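Local coordinates for aminoacyl-histidine dipeptidase (Vibrio alginolyticus, PDB 3MRU), which probably hydrolyses dipeptides, including Xaa-His dipeptides such as carnosine, as a zinc-dependent metallopeptidase of the M20C family, at residues N230-G236 with L328-N333; Q209-K213 with R264-V268. One frame throughout, in Å; residues are numbered along the deposited sequence.

Contact 1: N230-G236 with L328-N333; sequences NANKLIG and LNACPN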
loop_
_atom_site.group_PDB
_atom_site.type_symbol
_atom_site.label_atom_id
_atom_site.label_comp_id
_atom_site.label_asym_id
_atom_site.label_seq_id
_atom_site.Cartn_x
_atom_site.Cartn_y
_atom_site.Cartn_z
ATOM N N ASN A 230 -4.419 9.435 -17.253
ATOM C CA ASN A 230 -5.440 9.574 -16.226
ATOM C C ASN A 230 -6.679 10.052 -16.963
ATOM O O ASN A 230 -6.783 11.214 -17.380
ATOM C CB ASN A 230 -4.939 10.534 -15.130
ATOM C CG ASN A 230 -5.971 10.823 -14.053
ATOM O OD1 ASN A 230 -5.717 10.580 -12.879
ATOM N ND2 ASN A 230 -7.115 11.384 -14.438
ATOM N N ALA A 231 -7.614 9.126 -17.135
ATOM C CA ALA A 231 -8.867 9.370 -17.862
ATOM C C ALA A 231 -9.561 10.699 -17.482
ATOM O O ALA A 231 -10.007 11.445 -18.367
ATOM C CB ALA A 231 -9.807 8.184 -17.653
ATOM N N ASN A 232 -9.625 10.978 -16.175
ATOM C CA ASN A 232 -10.262 12.176 -15.633
ATOM C C ASN A 232 -9.659 13.393 -16.223
ATOM O O ASN A 232 -10.360 14.294 -16.656
ATOM C CB ASN A 232 -10.070 12.254 -14.121
ATOM C CG ASN A 232 -11.054 11.387 -13.361
ATOM O OD1 ASN A 232 -12.222 11.292 -13.736
ATOM N ND2 ASN A 232 -10.592 10.766 -12.274
ATOM N N LYS A 233 -8.333 13.404 -16.239
ATOM C CA LYS A 233 -7.597 14.601 -16.615
ATOM C C LYS A 233 -7.620 14.836 -18.114
ATOM O O LYS A 233 -7.714 15.968 -18.575
ATOM C CB LYS A 233 -6.172 14.578 -16.043
ATOM C CG LYS A 233 -6.162 14.714 -14.547
ATOM C CD LYS A 233 -5.223 15.800 -14.089
ATOM C CE LYS A 233 -5.642 17.208 -14.535
ATOM N NZ LYS A 233 -4.602 18.240 -14.189
ATOM N N LEU A 234 -7.571 13.761 -18.877
ATOM C CA LEU A 234 -7.596 13.903 -20.312
ATOM C C LEU A 234 -8.905 14.544 -20.802
ATOM O O LEU A 234 -8.899 15.467 -21.615
ATOM C CB LEU A 234 -7.305 12.554 -20.967
ATOM C CG LEU A 234 -5.921 12.020 -20.548
ATOM C CD1 LEU A 234 -5.630 10.623 -21.068
ATOM C CD2 LEU A 234 -4.770 12.975 -20.931
ATOM N N ILE A 235 -10.028 14.091 -20.262
ATOM C CA ILE A 235 -11.308 14.698 -20.599
ATOM C C ILE A 235 -11.449 16.116 -20.052
ATOM O O ILE A 235 -12.251 16.888 -20.540
ATOM C CB ILE A 235 -12.479 13.843 -20.118
ATOM C CG1 ILE A 235 -12.303 12.407 -20.603
ATOM C CG2 ILE A 235 -13.798 14.424 -20.629
ATOM C CD1 ILE A 235 -12.265 12.173 -22.139
ATOM N N GLY A 236 -10.685 16.454 -19.029
ATOM C CA GLY A 236 -10.735 17.794 -18.508
ATOM C C GLY A 236 -9.953 18.681 -19.446
ATOM O O GLY A 236 -10.382 19.778 -19.773
ATOM N N LEU A 328 -10.162 21.408 -12.225
ATOM C CA LEU A 328 -9.724 20.113 -12.699
ATOM C C LEU A 328 -8.439 20.230 -13.535
ATOM O O LEU A 328 -7.492 19.471 -13.331
ATOM C CB LEU A 328 -10.838 19.444 -13.490
ATOM C CG LEU A 328 -10.507 18.065 -14.057
ATOM C CD1 LEU A 328 -9.850 17.165 -12.978
ATOM C CD2 LEU A 328 -11.735 17.410 -14.705
ATOM N N ASN A 329 -8.393 21.197 -14.446
ATOM C CA ASN A 329 -7.231 21.387 -15.295
ATOM C C ASN A 329 -5.960 21.871 -14.591
ATOM O O ASN A 329 -4.856 21.361 -14.853
ATOM C CB ASN A 329 -7.567 22.366 -16.400
ATOM C CG ASN A 329 -6.746 22.135 -17.630
ATOM O OD1 ASN A 329 -5.980 22.998 -18.019
ATOM N ND2 ASN A 329 -6.894 20.958 -18.254
ATOM N N ALA A 330 -6.117 22.872 -13.729
ATOM C CA ALA A 330 -4.982 23.448 -13.024
ATOM C C ALA A 330 -4.378 22.387 -12.138
ATOM O O ALA A 330 -3.179 22.152 -12.133
ATOM C CB ALA A 330 -5.417 24.640 -12.189
ATOM N N CYS A 331 -5.249 21.721 -11.406
ATOM C CA CYS A 331 -4.882 20.734 -10.401
ATOM C C CYS A 331 -3.732 19.777 -10.816
ATOM O O CYS A 331 -3.794 19.155 -11.867
ATOM C CB CYS A 331 -6.170 19.990 -10.030
ATOM S SG CYS A 331 -6.002 18.641 -8.916
ATOM N N PRO A 332 -2.678 19.675 -9.994
ATOM C CA PRO A 332 -1.561 18.772 -10.267
ATOM C C PRO A 332 -1.992 17.317 -10.259
ATOM O O PRO A 332 -3.013 16.989 -9.671
ATOM C CB PRO A 332 -0.613 19.025 -9.104
ATOM C CG PRO A 332 -1.481 19.561 -8.037
ATOM C CD PRO A 332 -2.465 20.414 -8.742
ATOM N N ASN A 333 -1.219 16.462 -10.927
ATOM C CA ASN A 333 -1.502 15.031 -11.008
ATOM C C ASN A 333 -0.277 14.255 -11.471
ATOM O O ASN A 333 0.527 14.773 -12.239
ATOM C CB ASN A 333 -2.679 14.736 -11.942
ATOM C CG ASN A 333 -3.075 13.265 -11.917
ATOM O OD1 ASN A 333 -3.288 12.691 -10.851
ATOM N ND2 ASN A 333 -3.160 12.648 -13.087
#

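Contact 2: Q209-K213 with R264-V268; sequences QLTLK and REAFV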
loop_
_atom_site.group_PDB
_atom_site.type_symbol
_atom_site.label_atom_id
_atom_site.label_comp_id
_atom_site.label_asym_id
_atom_site.label_seq_id
_atom_site.Cartn_x
_atom_site.Cartn_y
_atom_site.Cartn_z
ATOM N N GLN A 209 -22.462 12.308 -25.407
ATOM C CA GLN A 209 -21.693 11.644 -24.366
ATOM C C GLN A 209 -20.308 11.264 -24.903
ATOM O O GLN A 209 -20.088 10.164 -25.461
ATOM C CB GLN A 209 -22.432 10.408 -23.844
ATOM C CG GLN A 209 -21.669 9.628 -22.786
ATOM C CD GLN A 209 -22.435 8.426 -22.302
ATOM O OE1 GLN A 209 -22.582 7.436 -23.021
ATOM N NE2 GLN A 209 -22.936 8.502 -21.077
ATOM N N LEU A 210 -19.379 12.194 -24.724
ATOM C CA LEU A 210 -17.993 11.980 -25.052
ATOM C C LEU A 210 -17.360 11.093 -23.979
ATOM O O LEU A 210 -17.364 11.424 -22.793
ATOM C CB LEU A 210 -17.280 13.321 -25.126
ATOM C CG LEU A 210 -18.123 14.521 -25.555
ATOM C CD1 LEU A 210 -17.318 15.816 -25.447
ATOM C CD2 LEU A 210 -18.680 14.346 -26.974
ATOM N N THR A 211 -16.813 9.962 -24.392
ATOM C CA THR A 211 -16.272 9.015 -23.436
ATOM C C THR A 211 -14.861 8.533 -23.803
ATOM O O THR A 211 -14.509 8.431 -24.959
ATOM C CB THR A 211 -17.265 7.851 -23.206
ATOM O OG1 THR A 211 -16.549 6.645 -22.931
ATOM C CG2 THR A 211 -18.182 7.653 -24.422
ATOM N N LEU A 212 -14.043 8.264 -22.806
ATOM C CA LEU A 212 -12.682 7.854 -23.064
ATOM C C LEU A 212 -12.328 6.667 -22.171
ATOM O O LEU A 212 -12.445 6.752 -20.946
ATOM C CB LEU A 212 -11.718 9.044 -22.866
ATOM C CG LEU A 212 -10.211 8.806 -22.621
ATOM C CD1 LEU A 212 -9.487 8.371 -23.875
ATOM C CD2 LEU A 212 -9.548 10.029 -22.062
ATOM N N LYS A 213 -11.908 5.560 -22.783
ATOM C CA LYS A 213 -11.528 4.376 -22.022
ATOM C C LYS A 213 -10.488 3.509 -22.730
ATOM O O LYS A 213 -9.939 3.889 -23.776
ATOM C CB LYS A 213 -12.751 3.498 -21.687
ATOM C CG LYS A 213 -13.492 2.888 -22.881
ATOM C CD LYS A 213 -14.631 1.991 -22.397
ATOM C CE LYS A 213 -15.072 0.969 -23.453
ATOM N NZ LYS A 213 -16.490 0.546 -23.201
ATOM N N ARG A 264 -9.101 4.599 -15.482
ATOM C CA ARG A 264 -8.928 4.169 -16.858
ATOM C C ARG A 264 -10.088 4.561 -17.752
ATOM O O ARG A 264 -9.924 4.702 -18.958
ATOM C CB ARG A 264 -8.712 2.672 -16.919
ATOM C CG ARG A 264 -9.950 1.884 -16.655
ATOM C CD ARG A 264 -9.668 0.429 -16.804
ATOM N NE ARG A 264 -8.522 0.009 -16.005
ATOM C CZ ARG A 264 -7.930 -1.171 -16.140
ATOM N NH1 ARG A 264 -6.890 -1.489 -15.377
ATOM N NH2 ARG A 264 -8.376 -2.034 -17.055
ATOM N N GLU A 265 -11.262 4.735 -17.177
ATOM C CA GLU A 265 -12.409 5.098 -17.969
ATOM C C GLU A 265 -12.999 6.330 -17.357
ATOM O O GLU A 265 -13.066 6.430 -16.148
ATOM C CB GLU A 265 -13.420 3.956 -17.971
ATOM C CG GLU A 265 -14.797 4.301 -18.544
ATOM C CD GLU A 265 -15.669 3.065 -18.742
ATOM O OE1 GLU A 265 -16.662 3.133 -19.521
ATOM O OE2 GLU A 265 -15.353 2.016 -18.121
ATOM N N ALA A 266 -13.410 7.280 -18.174
ATOM C CA ALA A 266 -14.055 8.471 -17.664
ATOM C C ALA A 266 -14.919 9.003 -18.757
ATOM O O ALA A 266 -14.678 8.725 -19.923
ATOM C CB ALA A 266 -13.036 9.494 -17.290
ATOM N N PHE A 267 -15.927 9.776 -18.402
ATOM C CA PHE A 267 -16.771 10.341 -19.429
ATOM C C PHE A 267 -17.482 11.600 -18.996
ATOM O O PHE A 267 -17.716 11.828 -17.814
ATOM C CB PHE A 267 -17.785 9.305 -19.911
ATOM C CG PHE A 267 -18.940 9.082 -18.971
ATOM C CD1 PHE A 267 -19.977 10.020 -18.874
ATOM C CD2 PHE A 267 -19.019 7.914 -18.221
ATOM C CE1 PHE A 267 -21.051 9.816 -18.028
ATOM C CE2 PHE A 267 -20.113 7.694 -17.368
ATOM C CZ PHE A 267 -21.124 8.653 -17.277
ATOM N N VAL A 268 -17.838 12.405 -19.979
ATOM C CA VAL A 268 -18.608 13.582 -19.753
ATOM C C VAL A 268 -19.765 13.458 -20.723
ATOM O O VAL A 268 -19.584 12.982 -21.847
ATOM C CB VAL A 268 -17.769 14.860 -20.029
ATOM C CG1 VAL A 268 -17.620 15.093 -21.520
ATOM C CG2 VAL A 268 -18.428 16.070 -19.457
#

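Contact 1: N230-G236 with L328-N333
The side-chain amides of N230 and N333 meet with their planes 81° apart, so they are nearly perpendicular and do not stack. N333 ND2 comes within 3.4 Å of N230 CB. The aliphatic part of K233 lies to one side of the N333 amide plane, displaced toward the CB end, with K233 CD 3.5 Å from N333 CB. K233 and N333 pass one another running opposite ways. N333 OD1 accepts a hydrogen bond from V352 N, which ties this amide to strand 346-358.

K233 carries the main polar link. Its chain bends at chi2 and chi3 (chi3 65°), and this brings the ammonium group to the C-terminal end of helix 318-330. K233 NZ donates to C331 O at 2.6 Å, nearly in line with the carbonyl bond. K233 NZ also donates to N329 O at 3.2 Å, from above that carbonyl's plane. Two backbone oxygens at the close of the helix are therefore held by one lysine. The positive charge is also likely to be favoured by the helix dipole at this end.

L328 adds packing against the backbone of helix 231-242. L328 CG is anti to the backbone N (chi1 180°), and the isobutyl group extends toward the first turns of that helix. There L328 CD2 lies 3.9 Å from N232 O and 4.0 Å from G236 CA.

N230 is the N-cap residue of helix 231-242, and segment 328-333 holds the last turn of helix 318-330; the contact joins the start of one helix to the end of the other. Both ends rest on strand 346-358: N232 and L328 touch I355, C331 touches V352, and N232 ND2 donates to V352 O. On the 231-242 helix, A231 and I235 pack against strand 266-273.

Contact 2: Q209-K213 with R264-V268
Q209-K213 and R264-V268 run antiparallel, with the axes of strands 209-213 and 266-268 4.9 Å apart and at 168°, and L212 and A266 form a hydrogen-bonded pair, L212 N to A266 O and A266 N to L212 O both at 3.0 Å, with V268 N also donating to L210 O.

T211 and F267, the non-hydrogen-bonded pair, lie on one face of the sheet, where T211 CB touches F267 CB at 3.6 Å. A chi1 of 77° turns the F267 ring toward Q209, whose extended side chain reaches one face of the phenyl group. Q209 NE2 stands 3.8 Å above the F267 ring plane, displaced toward the rim near CE1. The amide plane is inclined 59° to the ring, so this is no flat stack.

L210, L212, A266 and V268 share the other face. The L210 and V268 side chains run alongside in one direction, with L210 CD1 4.0 Å from V268 CG1. Near the strand end K213 and E265 also run alongside each other, with K213 CB 3.8 Å from E265 CB. K213 NZ and E265 OE1 are 4.5 Å apart, beyond a salt bridge, but their opposite charges probably still attract.

The apolar face is covered by helices: L212 meets L234 and I235, while L210 meets F238, L280 and F284. Strand 205-213 also pairs with 303-308, and strand 266-273 with 249-255. With helices 231-242 and 277-295 this gives the beta-alpha-beta-beta-alpha-beta order of a ferredoxin-like fold, as in M20 dimerisation domains.

Overall arrangement
The centres of the two contacts lie 12 Å apart, and their segments alternate along the chain: 209-213, 230-236, 264-268, 328-333. Helix 231-242 connects them. One side of it packs on the strand pair of contact 2. Another side meets the end of helix 318-330 in contact 1. All the strands involved, 205-213, 266-273 and 346-358, belong to one branched mixed sheet. Contact 1 thus joins the ferredoxin-like unit of contact 2 to the later part of the same sheet. Both contacts are structural and lie away from the zinc-binding sites.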